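Local coordinates for protein peptidase M3B, oligoendopeptidase F (Enterococcus faecium, PDB 2QR4) that probably hydrolyses peptide bonds within short peptides as a zinc-dependent endopeptidase of the M3 family, at residues A[264-269]-A[424-429]; A[437-442]-A[500-505]. All coordinates share one frame; numbering follows the deposited sequence.

Overall arrangement
The long helix 418-454 takes part in both contacts, which shows how burial and distance from a protein's centre can part company. Contact 1, whose centre lies about 23 Å from the centre of the chain, is buried, whereas contact 2, whose centre lies about 7 Å from the centre of the chain, is only partly buried. In 264-269 with 424-429, two helices meet through one tyrosine ring, with a leucine over its face and an asparagine amide at its edge. In 437-442 with 500-505, the partner is a loop turning into helix 503-520, and a glutamine, a phenylalanine, a valine and a tyrosine meet by van der Waals packing. The centres of contacts 1 and 2 are about 19 Å apart.

Contact 1 of 2, residues A[264-269]-A[424-429]; sequences HRYMEL and VLNHYL
Tyr266 carries the contact of 264-269 with 424-429, setting its ring face against Leu429 and its hydroxyl edge beside Asn426. Its first torsion, -175°, sets CG trans to the backbone N and sends the ring outward from helix 260-274 to the facing helix. Leu429 lies over one face: its CB is 3.7 Å from Tyr266 CZ, near the hydroxyl end of the ring and not over the centre, a CH-pi contact. The leucine has chi1 of -59°, with CG trans to its own carbonyl carbon, and CD1 extends along the ring toward Tyr266 CE1, 4.1 Å away. On the outer edge of the ring, near its plane, Asn426 crosses the tyrosine side chain at about a right angle and brings ND2 to 2.6 Å from Tyr266 OH. The angle is too poor for this pair to count as a hydrogen bond, so the nature of this short approach stays doubtful. ND2 is also 3.5 Å from both Tyr266 CE1 and Tyr266 CZ, while the amide is turned 51° from the ring plane. All three residues are buried. Beyond them, Leu429 also rests on Phe566 and Leu269 on Leu573, both from helix 557-579, and His427 meets the ring of Phe365 on helix 361-379, the helix whose sequence carries the HEXXH zinc-binding signature of the family. An aromatic side chain reaching from one helix to the face of another is part of the helix-against-helix packing that builds the mainly helical M3 peptidase fold.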
ATOM      1  N   HIS A 264      33.685  16.400   3.041  1.00 35.18           N
ATOM      2  CA  HIS A 264      33.692  17.743   2.488  1.00 40.54           C
ATOM      3  C   HIS A 264      34.986  17.970   1.736  1.00 35.54           C
ATOM      4  O   HIS A 264      34.976  18.411   0.584  1.00 38.60           O
ATOM      5  CB  HIS A 264      33.519  18.807   3.585  1.00 39.80           C
ATOM      6  CG  HIS A 264      32.181  18.767   4.256  1.00 47.37           C
ATOM      7  ND1 HIS A 264      31.870  19.552   5.345  1.00 45.67           N
ATOM      8  CD2 HIS A 264      31.085  18.008   4.015  1.00 44.80           C
ATOM      9  CE1 HIS A 264      30.634  19.292   5.734  1.00 34.41           C
ATOM     10  NE2 HIS A 264      30.134  18.362   4.941  1.00 39.77           N
ATOM     11  N   ARG A 265      36.095  17.635   2.390  1.00 33.11           N
ATOM     12  CA  ARG A 265      37.424  17.743   1.801  1.00 42.47           C
ATOM     13  C   ARG A 265      37.589  16.891   0.542  1.00 49.23           C
ATOM     14  O   ARG A 265      38.185  17.342  -0.436  1.00 47.40           O
ATOM     15  CB  ARG A 265      38.479  17.312   2.810  1.00 44.25           C
ATOM     16  CG  ARG A 265      39.219  18.427   3.467  1.00 45.21           C
ATOM     17  CD  ARG A 265      40.715  18.173   3.317  1.00 51.13           C
ATOM     18  NE  ARG A 265      41.258  17.368   4.398  1.00 43.82           N
ATOM     19  CZ  ARG A 265      42.480  16.858   4.377  1.00 45.54           C
ATOM     20  NH1 ARG A 265      43.255  17.053   3.324  1.00 43.57           N
ATOM     21  NH2 ARG A 265      42.921  16.140   5.395  1.00 47.01           N
ATOM     22  N   TYR A 266      37.085  15.657   0.581  1.00 35.32           N
ATOM     23  CA  TYR A 266      37.183  14.760  -0.572  1.00 39.11           C
ATOM     24  C   TYR A 266      36.410  15.342  -1.759  1.00 36.03           C
ATOM     25  O   TYR A 266      36.830  15.224  -2.911  1.00 37.85           O
ATOM     26  CB  TYR A 266      36.667  13.366  -0.204  1.00 35.18           C
ATOM     27  CG  TYR A 266      36.831  12.331  -1.288  1.00 33.35           C
ATOM     28  CD1 TYR A 266      37.965  12.305  -2.078  1.00 33.99           C
ATOM     29  CD2 TYR A 266      35.867  11.357  -1.498  1.00 40.98           C
ATOM     30  CE1 TYR A 266      38.131  11.362  -3.060  1.00 33.49           C
ATOM     31  CE2 TYR A 266      36.023  10.405  -2.480  1.00 42.21           C
ATOM     32  CZ  TYR A 266      37.163  10.413  -3.262  1.00 44.74           C
ATOM     33  OH  TYR A 266      37.355   9.455  -4.238  1.00 46.14           O
HETATM   34  N   MSE A 267      35.301  16.011  -1.463  1.00 32.35           N
HETATM   35  CA  MSE A 267      34.507  16.672  -2.496  1.00 36.95           C
HETATM   36  C   MSE A 267      35.237  17.890  -3.099  1.00 44.04           C
HETATM   37  O   MSE A 267      35.215  18.081  -4.313  1.00 44.94           O
HETATM   38  CB  MSE A 267      33.126  17.035  -1.955  1.00 26.59           C
HETATM   39  CG  MSE A 267      32.288  15.810  -1.576  1.00 48.79           C
HETATM   40 SE   MSE A 267      31.884  14.562  -3.067  1.00 61.49          SE
HETATM   41  CE  MSE A 267      33.414  13.349  -2.958  1.00 51.53           C
ATOM     42  N   GLU A 268      35.920  18.681  -2.273  1.00 37.73           N
ATOM     43  CA  GLU A 268      36.776  19.742  -2.804  1.00 43.97           C
ATOM     44  C   GLU A 268      37.794  19.166  -3.782  1.00 45.62           C
ATOM     45  O   GLU A 268      38.049  19.744  -4.848  1.00 44.41           O
ATOM     46  CB  GLU A 268      37.510  20.512  -1.691  1.00 40.10           C
ATOM     47  CG  GLU A 268      36.589  21.162  -0.648  1.00 51.20           C
ATOM     48  CD  GLU A 268      35.912  22.473  -1.119  1.00 63.66           C
ATOM     49  OE1 GLU A 268      36.149  22.954  -2.262  1.00 48.66           O
ATOM     50  OE2 GLU A 268      35.127  23.026  -0.316  1.00 56.02           O
ATOM     51  N   LEU A 269      38.376  18.025  -3.423  1.00 42.72           N
ATOM     52  CA  LEU A 269      39.414  17.430  -4.264  1.00 40.47           C
ATOM     53  C   LEU A 269      38.812  17.002  -5.592  1.00 40.07           C
ATOM     54  O   LEU A 269      39.359  17.289  -6.656  1.00 39.50           O
ATOM     55  CB  LEU A 269      40.078  16.248  -3.567  1.00 36.87           C
ATOM     56  CG  LEU A 269      41.079  15.477  -4.407  1.00 37.72           C
ATOM     57  CD1 LEU A 269      42.180  16.404  -4.877  1.00 37.91           C
ATOM     58  CD2 LEU A 269      41.637  14.339  -3.571  1.00 37.33           C
ATOM     59  N   VAL A 424      44.906   3.802  -6.841  1.00 36.02           N
ATOM     60  CA  VAL A 424      44.456   2.988  -5.717  1.00 36.63           C
ATOM     61  C   VAL A 424      44.043   3.798  -4.481  1.00 36.35           C
ATOM     62  O   VAL A 424      43.105   3.435  -3.771  1.00 43.07           O
ATOM     63  CB  VAL A 424      45.364   1.755  -5.439  1.00 40.77           C
ATOM     64  CG1 VAL A 424      46.572   1.730  -6.353  1.00 34.43           C
ATOM     65  CG2 VAL A 424      45.704   1.616  -3.971  1.00 29.40           C
ATOM     66  N   LEU A 425      44.692   4.931  -4.267  1.00 38.51           N
ATOM     67  CA  LEU A 425      44.282   5.841  -3.211  1.00 35.73           C
ATOM     68  C   LEU A 425      42.832   6.278  -3.431  1.00 39.50           C
ATOM     69  O   LEU A 425      41.994   6.200  -2.526  1.00 46.42           O
ATOM     70  CB  LEU A 425      45.200   7.059  -3.197  1.00 44.77           C
ATOM     71  CG  LEU A 425      46.280   7.212  -2.121  1.00 50.35           C
ATOM     72  CD1 LEU A 425      46.393   6.030  -1.178  1.00 43.68           C
ATOM     73  CD2 LEU A 425      47.624   7.556  -2.747  1.00 38.11           C
ATOM     74  N   ASN A 426      42.530   6.722  -4.644  1.00 35.50           N
ATOM     75  CA  ASN A 426      41.189   7.213  -4.949  1.00 41.01           C
ATOM     76  C   ASN A 426      40.124   6.106  -5.032  1.00 37.07           C
ATOM     77  O   ASN A 426      38.982   6.303  -4.633  1.00 48.05           O
ATOM     78  CB  ASN A 426      41.205   8.059  -6.218  1.00 37.55           C
ATOM     79  CG  ASN A 426      39.851   8.617  -6.549  1.00 45.90           C
ATOM     80  OD1 ASN A 426      39.163   8.094  -7.418  1.00 50.26           O
ATOM     81  ND2 ASN A 426      39.444   9.676  -5.849  1.00 40.34           N
ATOM     82  N   HIS A 427      40.509   4.944  -5.536  1.00 36.70           N
ATOM     83  CA  HIS A 427      39.641   3.779  -5.541  1.00 41.91           C
ATOM     84  C   HIS A 427      39.177   3.468  -4.112  1.00 44.52           C
ATOM     85  O   HIS A 427      37.993   3.219  -3.880  1.00 44.00           O
ATOM     86  CB  HIS A 427      40.391   2.594  -6.161  1.00 41.11           C
ATOM     87  CG  HIS A 427      39.706   1.267  -6.006  1.00 58.03           C
ATOM     88  ND1 HIS A 427      38.703   0.840  -6.852  1.00 54.30           N
ATOM     89  CD2 HIS A 427      39.916   0.256  -5.129  1.00 53.15           C
ATOM     90  CE1 HIS A 427      38.314  -0.372  -6.495  1.00 48.68           C
ATOM     91  NE2 HIS A 427      39.036  -0.750  -5.452  1.00 52.58           N
ATOM     92  N   TYR A 428      40.111   3.500  -3.159  1.00 43.61           N
ATOM     93  CA  TYR A 428      39.783   3.286  -1.744  1.00 40.31           C
ATOM     94  C   TYR A 428      38.874   4.396  -1.183  1.00 45.29           C
ATOM     95  O   TYR A 428      37.895   4.111  -0.487  1.00 40.13           O
ATOM     96  CB  TYR A 428      41.048   3.178  -0.873  1.00 36.39           C
ATOM     97  CG  TYR A 428      40.725   3.113   0.612  1.00 39.34           C
ATOM     98  CD1 TYR A 428      40.313   1.914   1.201  1.00 33.40           C
ATOM     99  CD2 TYR A 428      40.790   4.259   1.422  1.00 37.27           C
ATOM    100  CE1 TYR A 428      39.990   1.847   2.544  1.00 39.41           C
ATOM    101  CE2 TYR A 428      40.472   4.201   2.786  1.00 31.59           C
ATOM    102  CZ  TYR A 428      40.068   2.994   3.331  1.00 40.96           C
ATOM    103  OH  TYR A 428      39.749   2.911   4.661  1.00 44.16           O
ATOM    104  N   LEU A 429      39.199   5.656  -1.470  1.00 37.45           N
ATOM    105  CA  LEU A 429      38.434   6.756  -0.871  1.00 41.57           C
ATOM    106  C   LEU A 429      37.032   6.720  -1.432  1.00 42.72           C
ATOM    107  O   LEU A 429      36.062   7.022  -0.741  1.00 45.10           O
ATOM    108  CB  LEU A 429      39.101   8.115  -1.113  1.00 39.84           C
ATOM    109  CG  LEU A 429      40.527   8.254  -0.557  1.00 39.31           C
ATOM    110  CD1 LEU A 429      41.253   9.421  -1.196  1.00 31.77           C
ATOM    111  CD2 LEU A 429      40.500   8.392   0.950  1.00 31.65           C
TER

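Contact 2 of 2, residues A[437-442]-A[500-505]; sequences FRQTQF and YYVFQY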
ATOM      1  N   PHE A 437      29.833   6.783   4.232  1.00 38.35           N
ATOM      2  CA  PHE A 437      29.132   8.060   4.258  1.00 46.04           C
ATOM      3  C   PHE A 437      27.721   7.969   3.672  1.00 46.61           C
ATOM      4  O   PHE A 437      26.743   8.370   4.316  1.00 47.77           O
ATOM      5  CB  PHE A 437      29.962   9.177   3.584  1.00 40.40           C
ATOM      6  CG  PHE A 437      31.097   9.669   4.436  1.00 37.72           C
ATOM      7  CD1 PHE A 437      30.846  10.399   5.595  1.00 42.53           C
ATOM      8  CD2 PHE A 437      32.419   9.372   4.104  1.00 31.09           C
ATOM      9  CE1 PHE A 437      31.903  10.835   6.418  1.00 40.00           C
ATOM     10  CE2 PHE A 437      33.482   9.819   4.908  1.00 37.54           C
ATOM     11  CZ  PHE A 437      33.214  10.550   6.069  1.00 31.98           C
ATOM     12  N   ARG A 438      27.615   7.435   2.464  1.00 35.90           N
ATOM     13  CA  ARG A 438      26.326   7.371   1.774  1.00 39.30           C
ATOM     14  C   ARG A 438      25.335   6.405   2.467  1.00 44.05           C
ATOM     15  O   ARG A 438      24.183   6.757   2.728  1.00 47.14           O
ATOM     16  CB  ARG A 438      26.561   7.024   0.305  1.00 36.84           C
ATOM     17  CG  ARG A 438      25.329   6.934  -0.581  1.00 47.93           C
ATOM     18  CD  ARG A 438      25.748   7.113  -2.052  1.00 52.26           C
ATOM     19  NE  ARG A 438      24.733   6.667  -3.012  1.00 55.51           N
ATOM     20  CZ  ARG A 438      23.637   7.361  -3.331  1.00 62.20           C
ATOM     21  NH1 ARG A 438      22.785   6.861  -4.208  1.00 54.72           N
ATOM     22  NH2 ARG A 438      23.370   8.544  -2.769  1.00 42.24           N
ATOM     23  N   GLN A 439      25.791   5.206   2.810  1.00 39.51           N
ATOM     24  CA  GLN A 439      24.913   4.267   3.490  1.00 36.52           C
ATOM     25  C   GLN A 439      24.521   4.790   4.861  1.00 40.07           C
ATOM     26  O   GLN A 439      23.375   4.634   5.302  1.00 42.59           O
ATOM     27  CB  GLN A 439      25.545   2.889   3.583  1.00 33.55           C
ATOM     28  CG  GLN A 439      25.902   2.288   2.206  1.00 33.99           C
ATOM     29  CD  GLN A 439      24.754   2.387   1.188  1.00 42.40           C
ATOM     30  OE1 GLN A 439      24.967   2.773   0.045  1.00 54.07           O
ATOM     31  NE2 GLN A 439      23.547   2.016   1.601  1.00 51.33           N
ATOM     32  N   THR A 440      25.451   5.456   5.529  1.00 36.27           N
ATOM     33  CA  THR A 440      25.114   6.033   6.818  1.00 44.44           C
ATOM     34  C   THR A 440      24.126   7.198   6.687  1.00 40.80           C
ATOM     35  O   THR A 440      23.240   7.349   7.521  1.00 44.48           O
ATOM     36  CB  THR A 440      26.354   6.440   7.577  1.00 44.67           C
ATOM     37  OG1 THR A 440      27.116   5.258   7.833  1.00 44.75           O
ATOM     38  CG2 THR A 440      25.984   7.104   8.902  1.00 32.35           C
ATOM     39  N   GLN A 441      24.279   8.001   5.631  1.00 40.95           N
ATOM     40  CA  GLN A 441      23.311   9.038   5.299  1.00 45.66           C
ATOM     41  C   GLN A 441      21.910   8.411   5.234  1.00 51.00           C
ATOM     42  O   GLN A 441      20.960   8.914   5.847  1.00 40.42           O
ATOM     43  CB  GLN A 441      23.654   9.685   3.950  1.00 38.38           C
ATOM     44  CG  GLN A 441      22.800  10.938   3.589  1.00 42.93           C
ATOM     45  CD  GLN A 441      23.100  11.473   2.187  1.00 47.83           C
ATOM     46  OE1 GLN A 441      24.097  11.106   1.567  1.00 57.04           O
ATOM     47  NE2 GLN A 441      22.225  12.321   1.675  1.00 44.94           N
ATOM     48  N   PHE A 442      21.811   7.306   4.494  1.00 41.66           N
ATOM     49  CA  PHE A 442      20.567   6.573   4.339  1.00 44.21           C
ATOM     50  C   PHE A 442      20.095   6.080   5.701  1.00 46.46           C
ATOM     51  O   PHE A 442      18.912   6.178   6.013  1.00 46.68           O
ATOM     52  CB  PHE A 442      20.731   5.383   3.366  1.00 41.30           C
ATOM     53  CG  PHE A 442      20.977   5.785   1.920  1.00 39.65           C
ATOM     54  CD1 PHE A 442      20.708   7.071   1.477  1.00 39.61           C
ATOM     55  CD2 PHE A 442      21.430   4.850   0.995  1.00 44.91           C
ATOM     56  CE1 PHE A 442      20.924   7.433   0.151  1.00 44.12           C
ATOM     57  CE2 PHE A 442      21.644   5.198  -0.338  1.00 47.05           C
ATOM     58  CZ  PHE A 442      21.389   6.500  -0.763  1.00 45.55           C
ATOM     59  N   TYR A 500      15.598  -1.260   8.642  1.00 33.85           N
ATOM     60  CA  TYR A 500      16.858  -0.941   9.283  1.00 39.11           C
ATOM     61  C   TYR A 500      17.964  -1.888   8.827  1.00 43.32           C
ATOM     62  O   TYR A 500      18.631  -2.539   9.626  1.00 41.34           O
ATOM     63  CB  TYR A 500      16.690  -0.994  10.791  1.00 29.45           C
ATOM     64  CG  TYR A 500      16.024   0.235  11.345  1.00 37.58           C
ATOM     65  CD1 TYR A 500      16.743   1.407  11.542  1.00 36.41           C
ATOM     66  CD2 TYR A 500      14.683   0.229  11.679  1.00 32.60           C
ATOM     67  CE1 TYR A 500      16.142   2.530  12.051  1.00 32.83           C
ATOM     68  CE2 TYR A 500      14.075   1.353  12.199  1.00 41.26           C
ATOM     69  CZ  TYR A 500      14.811   2.501  12.384  1.00 38.78           C
ATOM     70  OH  TYR A 500      14.217   3.626  12.916  1.00 38.23           O
ATOM     71  N   TYR A 501      18.162  -1.925   7.521  1.00 42.81           N
ATOM     72  CA  TYR A 501      19.117  -2.817   6.907  1.00 38.01           C
ATOM     73  C   TYR A 501      20.413  -2.106   6.516  1.00 44.38           C
ATOM     74  O   TYR A 501      21.501  -2.621   6.790  1.00 46.64           O
ATOM     75  CB  TYR A 501      18.469  -3.430   5.682  1.00 44.11           C
ATOM     76  CG  TYR A 501      19.276  -4.440   4.926  1.00 45.38           C
ATOM     77  CD1 TYR A 501      19.235  -5.774   5.275  1.00 52.24           C
ATOM     78  CD2 TYR A 501      20.016  -4.070   3.813  1.00 48.26           C
ATOM     79  CE1 TYR A 501      19.934  -6.722   4.563  1.00 64.70           C
ATOM     80  CE2 TYR A 501      20.721  -5.001   3.085  1.00 57.38           C
ATOM     81  CZ  TYR A 501      20.677  -6.334   3.466  1.00 64.65           C
ATOM     82  OH  TYR A 501      21.371  -7.291   2.758  1.00 59.48           O
ATOM     83  N   VAL A 502      20.304  -0.924   5.905  1.00 35.86           N
ATOM     84  CA  VAL A 502      21.485  -0.266   5.305  1.00 45.64           C
ATOM     85  C   VAL A 502      22.662   0.066   6.225  1.00 37.49           C
ATOM     86  O   VAL A 502      23.794   0.073   5.760  1.00 45.05           O
ATOM     87  CB  VAL A 502      21.135   1.033   4.542  1.00 44.04           C
ATOM     88  CG1 VAL A 502      20.436   0.720   3.260  1.00 48.29           C
ATOM     89  CG2 VAL A 502      20.321   1.962   5.419  1.00 46.51           C
ATOM     90  N   PHE A 503      22.417   0.354   7.503  1.00 39.33           N
ATOM     91  CA  PHE A 503      23.522   0.755   8.380  1.00 41.94           C
ATOM     92  C   PHE A 503      24.564  -0.333   8.466  1.00 44.79           C
ATOM     93  O   PHE A 503      25.725  -0.069   8.775  1.00 44.41           O
ATOM     94  CB  PHE A 503      23.049   1.119   9.787  1.00 43.34           C
ATOM     95  CG  PHE A 503      22.817  -0.062  10.694  1.00 37.80           C
ATOM     96  CD1 PHE A 503      23.710  -0.351  11.722  1.00 42.70           C
ATOM     97  CD2 PHE A 503      21.673  -0.857  10.556  1.00 39.02           C
ATOM     98  CE1 PHE A 503      23.485  -1.441  12.586  1.00 43.17           C
ATOM     99  CE2 PHE A 503      21.433  -1.940  11.405  1.00 31.45           C
ATOM    100  CZ  PHE A 503      22.339  -2.244  12.419  1.00 43.06           C
ATOM    101  N   GLN A 504      24.154  -1.563   8.192  1.00 32.51           N
ATOM    102  CA  GLN A 504      25.090  -2.671   8.303  1.00 43.53           C
ATOM    103  C   GLN A 504      26.209  -2.613   7.271  1.00 47.73           C
ATOM    104  O   GLN A 504      27.282  -3.175   7.492  1.00 47.19           O
ATOM    105  CB  GLN A 504      24.356  -4.010   8.281  1.00 38.02           C
ATOM    106  CG  GLN A 504      23.682  -4.283   9.616  1.00 61.52           C
ATOM    107  CD  GLN A 504      22.700  -5.431   9.579  1.00 69.80           C
ATOM    108  OE1 GLN A 504      21.635  -5.338   8.963  1.00 58.80           O
ATOM    109  NE2 GLN A 504      23.046  -6.518  10.262  1.00 70.53           N
ATOM    110  N   TYR A 505      25.977  -1.924   6.157  1.00 37.93           N
ATOM    111  CA  TYR A 505      27.044  -1.758   5.179  1.00 45.96           C
ATOM    112  C   TYR A 505      28.201  -0.983   5.804  1.00 38.00           C
ATOM    113  O   TYR A 505      29.346  -1.317   5.598  1.00 44.86           O
ATOM    114  CB  TYR A 505      26.562  -1.020   3.929  1.00 40.89           C
ATOM    115  CG  TYR A 505      25.604  -1.794   3.054  1.00 43.84           C
ATOM    116  CD1 TYR A 505      25.968  -2.990   2.460  1.00 42.91           C
ATOM    117  CD2 TYR A 505      24.343  -1.299   2.793  1.00 46.71           C
ATOM    118  CE1 TYR A 505      25.075  -3.683   1.645  1.00 48.68           C
ATOM    119  CE2 TYR A 505      23.463  -1.972   1.987  1.00 33.92           C
ATOM    120  CZ  TYR A 505      23.816  -3.148   1.418  1.00 46.35           C
ATOM    121  OH  TYR A 505      22.874  -3.777   0.636  1.00 51.12           O
TER
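Gln439 lies against Val502 and Tyr505, its side chain passing obliquely against Tyr505 and at about a right angle to Val502. The aliphatic part does the clearest touching: CG of Gln439 is 3.8 Å from Tyr505 CB and 4.0 Å from Tyr505 CD2, and CB of Gln439 is 4.0 Å from the carbonyl O of Val502. A bend at chi2 of -48° folds the amide back over this surface, where its plane stands 80° from that of the tyrosine ring. One turn along, Phe442 CB meets Val502 CG2 at 4.0 Å, the valine methyl that sits between its own backbone N and carbonyl carbon. The residues just before helix 503-520 form the histidine- and tyrosine-rich loop characteristic of M3 peptidases, which as in relatives probably borders the substrate cleft, so this contact joins that loop to the core helix 418-454. Further out, the Phe442 ring leads away from Val502 and sets its CZ 3.4 Å above the plane of the Arg438 guanidinium, over its centre, while Arg438 is held in turn by a salt bridge to Glu489. The loop is tied down by Tyr500 N, bonded to Glu446 OE2, and Thr440 OG1 pairs with Ser506 OG, fastening the two helices together just past the end of 500-505.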